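PDB 3HC7: endolysin B from Mycobacterium phage D29, which cleaves the link between mycolic acids and the peptidoglycan-arabinogalactan layer of the mycobacterial host, breaking down the outer membrane so that new virions are released. Local coordinates for residues A[57-60]-A[61-64]; A[84-87]-A[88-92]; A[177-180]-A[181-185]. All blocks are in the same frame, centred on the assembly; numbering follows the deposited sequence.

Interaction 1. Residues A[57-60]-A[61-64]; sequences VAEL and ILQI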
ATOM      1  N   VAL A  57      -5.302   1.506  -8.679  1.00 38.01           N
ATOM      2  CA  VAL A  57      -6.579   0.973  -8.219  1.00 34.65           C
ATOM      3  C   VAL A  57      -7.454   0.587  -9.406  1.00 39.05           C
ATOM      4  O   VAL A  57      -8.015  -0.501  -9.440  1.00 40.96           O
ATOM      5  CB  VAL A  57      -7.331   1.968  -7.295  1.00 28.78           C
ATOM      6  CG1 VAL A  57      -8.834   1.609  -7.185  1.00 27.28           C
ATOM      7  CG2 VAL A  57      -6.696   1.986  -5.916  1.00 20.89           C
ATOM      8  N   ALA A  58      -7.575   1.482 -10.376  1.00 41.43           N
ATOM      9  CA  ALA A  58      -8.399   1.203 -11.546  1.00 37.82           C
ATOM     10  C   ALA A  58      -7.901  -0.049 -12.263  1.00 41.00           C
ATOM     11  O   ALA A  58      -8.696  -0.894 -12.671  1.00 40.60           O
ATOM     12  CB  ALA A  58      -8.419   2.389 -12.483  1.00 34.05           C
ATOM     13  N   GLU A  59      -6.589  -0.182 -12.405  1.00 34.83           N
ATOM     14  CA  GLU A  59      -6.047  -1.344 -13.103  1.00 44.43           C
ATOM     15  C   GLU A  59      -6.229  -2.641 -12.315  1.00 45.76           C
ATOM     16  O   GLU A  59      -6.487  -3.696 -12.896  1.00 46.17           O
ATOM     17  CB  GLU A  59      -4.579  -1.148 -13.457  1.00 46.86           C
ATOM     18  CG  GLU A  59      -3.978  -2.342 -14.206  1.00 51.84           C
ATOM     19  CD  GLU A  59      -4.489  -2.474 -15.634  1.00 60.39           C
ATOM     20  OE1 GLU A  59      -5.063  -1.499 -16.165  1.00 60.80           O
ATOM     21  OE2 GLU A  59      -4.309  -3.555 -16.235  1.00 66.19           O
ATOM     22  N   LEU A  60      -6.099  -2.569 -10.995  1.00 38.82           N
ATOM     23  CA  LEU A  60      -6.252  -3.764 -10.175  1.00 41.75           C
ATOM     24  C   LEU A  60      -7.696  -4.271 -10.206  1.00 43.83           C
ATOM     25  O   LEU A  60      -7.950  -5.478 -10.235  1.00 45.28           O
ATOM     26  CB  LEU A  60      -5.805  -3.498  -8.734  1.00 34.98           C
ATOM     27  CG  LEU A  60      -6.036  -4.696  -7.808  1.00 40.46           C
ATOM     28  CD1 LEU A  60      -5.365  -5.939  -8.374  1.00 39.12           C
ATOM     29  CD2 LEU A  60      -5.557  -4.407  -6.400  1.00 41.44           C
ATOM     30  N   ILE A  61      -8.644  -3.343 -10.210  1.00 40.58           N
ATOM     31  CA  ILE A  61     -10.051  -3.710 -10.263  1.00 38.39           C
ATOM     32  C   ILE A  61     -10.349  -4.373 -11.606  1.00 45.84           C
ATOM     33  O   ILE A  61     -10.949  -5.448 -11.663  1.00 43.96           O
ATOM     34  CB  ILE A  61     -10.951  -2.481 -10.085  1.00 33.08           C
ATOM     35  CG1 ILE A  61     -10.894  -1.984  -8.638  1.00 31.33           C
ATOM     36  CG2 ILE A  61     -12.388  -2.816 -10.474  1.00 33.22           C
ATOM     37  CD1 ILE A  61     -11.444  -0.574  -8.461  1.00 31.06           C
ATOM     38  N   LEU A  62      -9.909  -3.720 -12.679  1.00 41.82           N
ATOM     39  CA  LEU A  62     -10.085  -4.217 -14.039  1.00 48.25           C
ATOM     40  C   LEU A  62      -9.573  -5.651 -14.180  1.00 53.98           C
ATOM     41  O   LEU A  62     -10.295  -6.533 -14.642  1.00 58.20           O
ATOM     42  CB  LEU A  62      -9.359  -3.291 -15.026  1.00 53.06           C
ATOM     43  CG  LEU A  62      -9.646  -3.389 -16.530  1.00 65.41           C
ATOM     44  CD1 LEU A  62      -8.768  -2.431 -17.322  1.00 64.24           C
ATOM     45  CD2 LEU A  62      -9.450  -4.797 -17.043  1.00 78.13           C
ATOM     46  N   GLN A  63      -8.327  -5.873 -13.779  1.00 49.57           N
ATOM     47  CA  GLN A  63      -7.681  -7.168 -13.928  1.00 53.52           C
ATOM     48  C   GLN A  63      -8.369  -8.259 -13.118  1.00 53.76           C
ATOM     49  O   GLN A  63      -8.527  -9.381 -13.591  1.00 58.24           O
ATOM     50  CB  GLN A  63      -6.207  -7.072 -13.530  1.00 52.88           C
ATOM     51  CG  GLN A  63      -5.348  -6.326 -14.535  1.00 56.17           C
ATOM     52  CD  GLN A  63      -5.221  -7.086 -15.847  1.00 64.18           C
ATOM     53  OE1 GLN A  63      -4.925  -6.505 -16.893  1.00 60.07           O
ATOM     54  NE2 GLN A  63      -5.449  -8.394 -15.792  1.00 56.14           N
ATOM     55  N   ILE A  64      -8.772  -7.929 -11.895  1.00 47.80           N
ATOM     56  CA  ILE A  64      -9.457  -8.888 -11.040  1.00 54.74           C
ATOM     57  C   ILE A  64     -10.730  -9.402 -11.707  1.00 53.00           C
ATOM     58  O   ILE A  64     -10.979 -10.607 -11.747  1.00 55.25           O
ATOM     59  CB  ILE A  64      -9.806  -8.283  -9.670  1.00 47.99           C
ATOM     60  CG1 ILE A  64      -8.549  -8.211  -8.798  1.00 46.11           C
ATOM     61  CG2 ILE A  64     -10.877  -9.120  -8.988  1.00 45.53           C
ATOM     62  CD1 ILE A  64      -8.735  -7.440  -7.490  1.00 47.11           C
TER

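Interaction 2. Residues A[84-87]-A[88-92]; sequences GAIV and VGQVL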
ATOM      1  N   GLY A  84       1.940   0.516  -3.284  1.00 38.02           N
ATOM      2  CA  GLY A  84       1.237  -0.668  -3.743  1.00 43.79           C
ATOM      3  C   GLY A  84       0.280  -1.212  -2.699  1.00 40.55           C
ATOM      4  O   GLY A  84      -0.759  -1.776  -3.041  1.00 38.34           O
ATOM      5  N   ALA A  85       0.633  -1.043  -1.425  1.00 36.31           N
ATOM      6  CA  ALA A  85      -0.226  -1.477  -0.325  1.00 36.03           C
ATOM      7  C   ALA A  85      -1.466  -0.599  -0.252  1.00 36.49           C
ATOM      8  O   ALA A  85      -2.555  -1.078   0.062  1.00 34.65           O
ATOM      9  CB  ALA A  85       0.527  -1.434   0.989  1.00 30.03           C
ATOM     10  N   ILE A  86      -1.305   0.690  -0.529  1.00 31.59           N
ATOM     11  CA  ILE A  86      -2.470   1.573  -0.602  1.00 30.80           C
ATOM     12  C   ILE A  86      -3.424   1.111  -1.711  1.00 33.42           C
ATOM     13  O   ILE A  86      -4.640   1.045  -1.500  1.00 32.50           O
ATOM     14  CB  ILE A  86      -2.089   3.046  -0.863  1.00 34.51           C
ATOM     15  CG1 ILE A  86      -1.083   3.559   0.169  1.00 23.66           C
ATOM     16  CG2 ILE A  86      -3.337   3.941  -0.846  1.00 31.68           C
ATOM     17  CD1 ILE A  86      -0.558   4.977  -0.158  1.00 23.52           C
ATOM     18  N   VAL A  87      -2.875   0.799  -2.887  1.00 32.43           N
ATOM     19  CA  VAL A  87      -3.703   0.338  -4.000  1.00 35.22           C
ATOM     20  C   VAL A  87      -4.508  -0.898  -3.599  1.00 30.72           C
ATOM     21  O   VAL A  87      -5.728  -0.924  -3.755  1.00 29.04           O
ATOM     22  CB  VAL A  87      -2.872   0.030  -5.274  1.00 39.45           C
ATOM     23  CG1 VAL A  87      -3.745  -0.688  -6.333  1.00 30.70           C
ATOM     24  CG2 VAL A  87      -2.260   1.309  -5.841  1.00 31.42           C
ATOM     25  N   VAL A  88      -3.827  -1.918  -3.082  1.00 33.83           N
ATOM     26  CA  VAL A  88      -4.510  -3.153  -2.679  1.00 32.51           C
ATOM     27  C   VAL A  88      -5.506  -2.876  -1.551  1.00 33.32           C
ATOM     28  O   VAL A  88      -6.606  -3.435  -1.528  1.00 32.99           O
ATOM     29  CB  VAL A  88      -3.516  -4.251  -2.231  1.00 32.97           C
ATOM     30  CG1 VAL A  88      -4.262  -5.460  -1.655  1.00 37.26           C
ATOM     31  CG2 VAL A  88      -2.625  -4.689  -3.395  1.00 39.28           C
ATOM     32  N   GLY A  89      -5.111  -2.018  -0.615  1.00 31.12           N
ATOM     33  CA  GLY A  89      -5.956  -1.666   0.515  1.00 24.97           C
ATOM     34  C   GLY A  89      -7.226  -0.935   0.094  1.00 25.34           C
ATOM     35  O   GLY A  89      -8.299  -1.185   0.637  1.00 29.26           O
ATOM     36  N   GLN A  90      -7.111  -0.043  -0.885  1.00 24.21           N
ATOM     37  CA  GLN A  90      -8.273   0.685  -1.372  1.00 29.19           C
ATOM     38  C   GLN A  90      -9.244  -0.249  -2.055  1.00 30.85           C
ATOM     39  O   GLN A  90     -10.457  -0.148  -1.857  1.00 30.44           O
ATOM     40  CB  GLN A  90      -7.857   1.790  -2.334  1.00 32.01           C
ATOM     41  CG  GLN A  90      -7.273   2.990  -1.631  1.00 29.28           C
ATOM     42  CD  GLN A  90      -8.325   3.803  -0.919  1.00 28.83           C
ATOM     43  OE1 GLN A  90      -9.328   4.186  -1.514  1.00 26.26           O
ATOM     44  NE2 GLN A  90      -8.095   4.090   0.357  1.00 25.96           N
ATOM     45  N   VAL A  91      -8.704  -1.157  -2.867  1.00 28.31           N
ATOM     46  CA  VAL A  91      -9.528  -2.110  -3.589  1.00 36.80           C
ATOM     47  C   VAL A  91     -10.262  -3.001  -2.601  1.00 30.78           C
ATOM     48  O   VAL A  91     -11.461  -3.195  -2.721  1.00 30.53           O
ATOM     49  CB  VAL A  91      -8.703  -2.943  -4.602  1.00 33.76           C
ATOM     50  CG1 VAL A  91      -9.484  -4.161  -5.059  1.00 29.92           C
ATOM     51  CG2 VAL A  91      -8.330  -2.088  -5.793  1.00 27.38           C
ATOM     52  N   LEU A  92      -9.543  -3.513  -1.605  1.00 28.86           N
ATOM     53  CA  LEU A  92     -10.147  -4.361  -0.585  1.00 27.74           C
ATOM     54  C   LEU A  92     -11.239  -3.621   0.175  1.00 32.48           C
ATOM     55  O   LEU A  92     -12.395  -4.043   0.185  1.00 35.01           O
ATOM     56  CB  LEU A  92      -9.085  -4.858   0.398  1.00 34.62           C
ATOM     57  CG  LEU A  92      -9.523  -5.748   1.571  1.00 36.52           C
ATOM     58  CD1 LEU A  92     -10.393  -6.925   1.127  1.00 33.67           C
ATOM     59  CD2 LEU A  92      -8.304  -6.269   2.305  1.00 34.70           C
TER

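Interaction 3. Residues A[177-180]-A[181-185]; sequences HEYE and VAIGR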
ATOM      1  N   HIS A 177      -2.251  13.454  14.659  1.00 39.49           N
ATOM      2  CA  HIS A 177      -2.573  14.790  14.174  1.00 46.26           C
ATOM      3  C   HIS A 177      -1.504  15.799  14.530  1.00 37.55           C
ATOM      4  O   HIS A 177      -1.732  17.003  14.517  1.00 47.74           O
ATOM      5  CB  HIS A 177      -3.950  15.227  14.660  1.00 55.59           C
ATOM      6  CG  HIS A 177      -5.054  14.357  14.150  1.00 68.53           C
ATOM      7  ND1 HIS A 177      -5.445  14.353  12.828  1.00 69.57           N
ATOM      8  CD2 HIS A 177      -5.829  13.440  14.776  1.00 73.10           C
ATOM      9  CE1 HIS A 177      -6.424  13.483  12.664  1.00 73.26           C
ATOM     10  NE2 HIS A 177      -6.677  12.915  13.830  1.00 77.25           N
ATOM     11  N   GLU A 178      -0.324  15.287  14.847  1.00 36.41           N
ATOM     12  CA  GLU A 178       0.860  16.124  14.946  1.00 31.50           C
ATOM     13  C   GLU A 178       1.129  16.755  13.573  1.00 32.03           C
ATOM     14  O   GLU A 178       0.886  16.142  12.530  1.00 31.15           O
ATOM     15  CB  GLU A 178       2.034  15.270  15.430  1.00 39.30           C
ATOM     16  CG  GLU A 178       3.422  15.794  15.113  1.00 60.20           C
ATOM     17  CD  GLU A 178       4.506  14.814  15.543  1.00 72.51           C
ATOM     18  OE1 GLU A 178       4.193  13.877  16.310  1.00 77.41           O
ATOM     19  OE2 GLU A 178       5.665  14.973  15.117  1.00 73.36           O
ATOM     20  N   TYR A 179       1.635  17.982  13.590  1.00 33.45           N
ATOM     21  CA  TYR A 179       1.873  18.781  12.392  1.00 26.16           C
ATOM     22  C   TYR A 179       2.646  18.055  11.280  1.00 29.50           C
ATOM     23  O   TYR A 179       2.192  17.994  10.135  1.00 26.50           O
ATOM     24  CB  TYR A 179       2.631  20.047  12.793  1.00 30.04           C
ATOM     25  CG  TYR A 179       2.928  20.998  11.657  1.00 37.83           C
ATOM     26  CD1 TYR A 179       1.919  21.756  11.073  1.00 38.96           C
ATOM     27  CD2 TYR A 179       4.223  21.155  11.183  1.00 30.15           C
ATOM     28  CE1 TYR A 179       2.194  22.632  10.039  1.00 37.29           C
ATOM     29  CE2 TYR A 179       4.507  22.023  10.160  1.00 33.67           C
ATOM     30  CZ  TYR A 179       3.498  22.763   9.595  1.00 34.95           C
ATOM     31  OH  TYR A 179       3.809  23.637   8.591  1.00 31.83           O
ATOM     32  N   GLU A 180       3.824  17.536  11.620  1.00 27.93           N
ATOM     33  CA  GLU A 180       4.659  16.812  10.670  1.00 36.93           C
ATOM     34  C   GLU A 180       3.903  15.635  10.069  1.00 34.44           C
ATOM     35  O   GLU A 180       3.987  15.367   8.867  1.00 35.97           O
ATOM     36  CB  GLU A 180       5.944  16.317  11.353  1.00 31.78           C
ATOM     37  CG  GLU A 180       6.943  17.407  11.655  1.00 33.99           C
ATOM     38  CD  GLU A 180       6.641  18.138  12.952  1.00 41.45           C
ATOM     39  OE1 GLU A 180       5.625  17.801  13.601  1.00 36.90           O
ATOM     40  OE2 GLU A 180       7.421  19.046  13.314  1.00 38.09           O
ATOM     41  N   VAL A 181       3.151  14.938  10.910  1.00 31.13           N
ATOM     42  CA  VAL A 181       2.354  13.815  10.444  1.00 29.33           C
ATOM     43  C   VAL A 181       1.257  14.290   9.487  1.00 32.93           C
ATOM     44  O   VAL A 181       1.022  13.679   8.446  1.00 32.05           O
ATOM     45  CB  VAL A 181       1.753  13.017  11.629  1.00 34.32           C
ATOM     46  CG1 VAL A 181       0.690  12.058  11.148  1.00 28.64           C
ATOM     47  CG2 VAL A 181       2.852  12.264  12.369  1.00 36.44           C
ATOM     48  N   ALA A 182       0.593  15.391   9.831  1.00 27.61           N
ATOM     49  CA  ALA A 182      -0.474  15.917   8.983  1.00 25.27           C
ATOM     50  C   ALA A 182       0.062  16.309   7.605  1.00 23.02           C
ATOM     51  O   ALA A 182      -0.593  16.098   6.578  1.00 28.23           O
ATOM     52  CB  ALA A 182      -1.148  17.116   9.657  1.00 24.21           C
ATOM     53  N   ILE A 183       1.254  16.894   7.579  1.00 22.34           N
ATOM     54  CA  ILE A 183       1.802  17.365   6.314  1.00 27.05           C
ATOM     55  C   ILE A 183       2.232  16.177   5.460  1.00 22.72           C
ATOM     56  O   ILE A 183       2.050  16.163   4.240  1.00 25.08           O
ATOM     57  CB  ILE A 183       2.926  18.387   6.540  1.00 27.28           C
ATOM     58  CG1 ILE A 183       2.308  19.691   7.062  1.00 31.88           C
ATOM     59  CG2 ILE A 183       3.682  18.624   5.251  1.00 23.78           C
ATOM     60  CD1 ILE A 183       3.227  20.857   7.021  1.00 41.72           C
ATOM     61  N   GLY A 184       2.756  15.150   6.116  1.00 27.47           N
ATOM     62  CA  GLY A 184       2.961  13.870   5.456  1.00 30.17           C
ATOM     63  C   GLY A 184       1.704  13.322   4.795  1.00 29.77           C
ATOM     64  O   GLY A 184       1.742  12.870   3.640  1.00 27.07           O
ATOM     65  N   ARG A 185       0.582  13.344   5.510  1.00 29.94           N
ATOM     66  CA  ARG A 185      -0.674  12.876   4.906  1.00 31.59           C
ATOM     67  C   ARG A 185      -1.043  13.773   3.740  1.00 30.79           C
ATOM     68  O   ARG A 185      -1.503  13.307   2.712  1.00 23.19           O
ATOM     69  CB  ARG A 185      -1.826  12.856   5.914  1.00 38.09           C
ATOM     70  CG  ARG A 185      -2.107  11.501   6.507  1.00 42.68           C
ATOM     71  CD  ARG A 185      -3.452  11.463   7.216  1.00 34.44           C
ATOM     72  NE  ARG A 185      -3.572  12.512   8.209  1.00 37.65           N
ATOM     73  CZ  ARG A 185      -3.240  12.370   9.484  1.00 32.51           C
ATOM     74  NH1 ARG A 185      -2.757  11.219   9.925  1.00 34.25           N
ATOM     75  NH2 ARG A 185      -3.391  13.382  10.318  1.00 44.99           N
TER

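Interaction 1. Residues A[57-60]-A[61-64]
Val-57 and Ile-61 are brought together by complementary torsions: CG1 of Val-57 stands anti to its backbone N (chi1 162°), while Ile-61 carries CG1 beside its own N (chi1 -72°) and then runs out nearly extended. The two side chains end up alongside each other, pointing the same way, with Val-57 CG1 3.6 Å from Ile-61 CD1. CG1 of the isoleucine also rests on the backbone, lying 3.3 Å from Val-57 O, the same oxygen that accepts the hydrogen bond from Ile-61 N at 3.0 Å. One turn on, Leu-60 and Ile-64 meet at a slant, the methyl CD1 of the leucine against CD1 of the isoleucine at 3.8 Å. Ile-64 CG1 sits close over Leu-60 O, at 3.1 Å, so this carbonyl is flanked by hydrocarbon while Ile-64 N bonds to it. In this alpha/beta-hydrolase fold, Leu-60 and Ile-64 face the sheet, on Phe-7 of strand 5-9 and Met-78 of strand 76-81, whereas Val-57 and Ile-61 face helix 83-96, where Ile-61 leans on Val-91 and His-95. The flank with Glu-59 and Leu-62 is more polar and more open. There Glu-59 bends at chi2 (71°), which turns its carboxylate onward along the helix, toward Gln-63, so that OE2 lies 3.4 Å from Gln-63 CG. The other oxygen, OE1, sits 4.0 Å from Leu-62 CD1, a loose apolar-polar contact. Below these side chains the backbone keeps ordinary helical bonding, Leu-62 N to Ala-58 O and Gln-63 N to Glu-59 O; the latter oxygen has Gln-63 CG against it as well, 3.3 Å away.

Interaction 2. Residues A[84-87]-A[88-92]
Gln-90 N donates to Ile-86 O at 2.8 Å, and the same carbonyl oxygen has the glutamine's CG methylene beside it at 3.3 Å. The glutamine stem, with CG next to its own backbone N (chi1 -76°), runs side by side with Ile-86, whose CG2 methyl is 4.1 Å from Gln-90 CG. Beyond CG the chain bends, and its amide is held from outside: NE2 bonds to Asp-146, and OE1 takes a weak bond from His-94. Val-88 and Val-91 repeat one pattern, each laying CG2 against the carbonyl four residues back, Val-88 on Gly-84 O and Val-91 on Val-87 O, both at 3.5 Å. Those oxygens also accept the backbone N-H of the same valines. Gly-89 N completes the turn by bonding to Ala-85 O at 2.8 Å. The helix packs into the fold through Val-88 on Val-113 and Phe-115 of strand 110-116 and through Val-87 on Val-9 of strand 5-9. Helix 83-96 links parallel strands 76-81 and 110-116, and Gly-84 closes the GxSxG sequence around catalytic Ser-82, consistent with the nucleophile elbow of alpha/beta hydrolases.

Interaction 3. Residues A[177-180]-A[181-185]
Tyr-179 and Ile-183 make the tightest side-chain meeting in this first helical turn. Ile-183 approaches one face of the phenol ring, its CG1 4.3 Å from the ring centroid and 16° off the normal, a CH-pi contact. The end methyl CD1 slips toward the hydroxyl end of the ring, 3.2 Å from Tyr-179 CZ, shorter than an ordinary carbon-carbon contact, so the exact fit there is doubtful. Opposed torsions allow this approach: the tyrosine CG is anti to its backbone N, whereas Ile-183 sends CG1 beside its own N (chi1 -71°) and out beneath the ring. Under them, Ile-183 N bonds to Tyr-179 O at 2.9 Å. Glu-178 occupies the N-cap position, its O receiving Ala-182 N at 2.8 Å, and the CB of Val-181 leans on that same oxygen at 3.4 Å.

Farther out, the long chain of Arg-185 bends at chi3 and carries its guanidinium back toward His-177, NH2 lying 3.4 Å from ND1, with the two planes 64° apart. What places that group is backbone outside the turn: NH2 bonds to Leu-176 O and NH1 to Ile-143 O, tying the helix to the loops that precede it. Tyr-179 in turn has a cation-pi partner in Arg-210, while Ile-183 wedges against Leu-204 and Leu-207 of helix 200-207 and Leu-218 and Ile-222 of helix 212-230. Helix 179-189 thus joins a small helical bundle, inserted in the alpha/beta-hydrolase chain between the probable catalytic Asp-166 and the catalytic His-240.

In the fold
Interactions 1 and 2 belong to neighbouring helices, 50-70 and 83-96, which pack directly on one another: their centres are about 10 Å apart, and Leu-60 CD2 lies 3.7 Å from Val-91 CG2, with Val-57 CG2 3.8 Å from Gln-90 CB. Of the three, interaction 2 lies nearest the centre of the chain and closest to the catalytic residues; Gly-84 lies about 6 Å from the side chain of catalytic Ser-82, and the side chain of Ala-85 is about 9 Å from that of the probable catalytic Asp-166. Interaction 3 sits apart, about 21 Å from interaction 2 and about 30 Å from interaction 1 between centres, on the far side of the chain's centre from interaction 1, and touches neither.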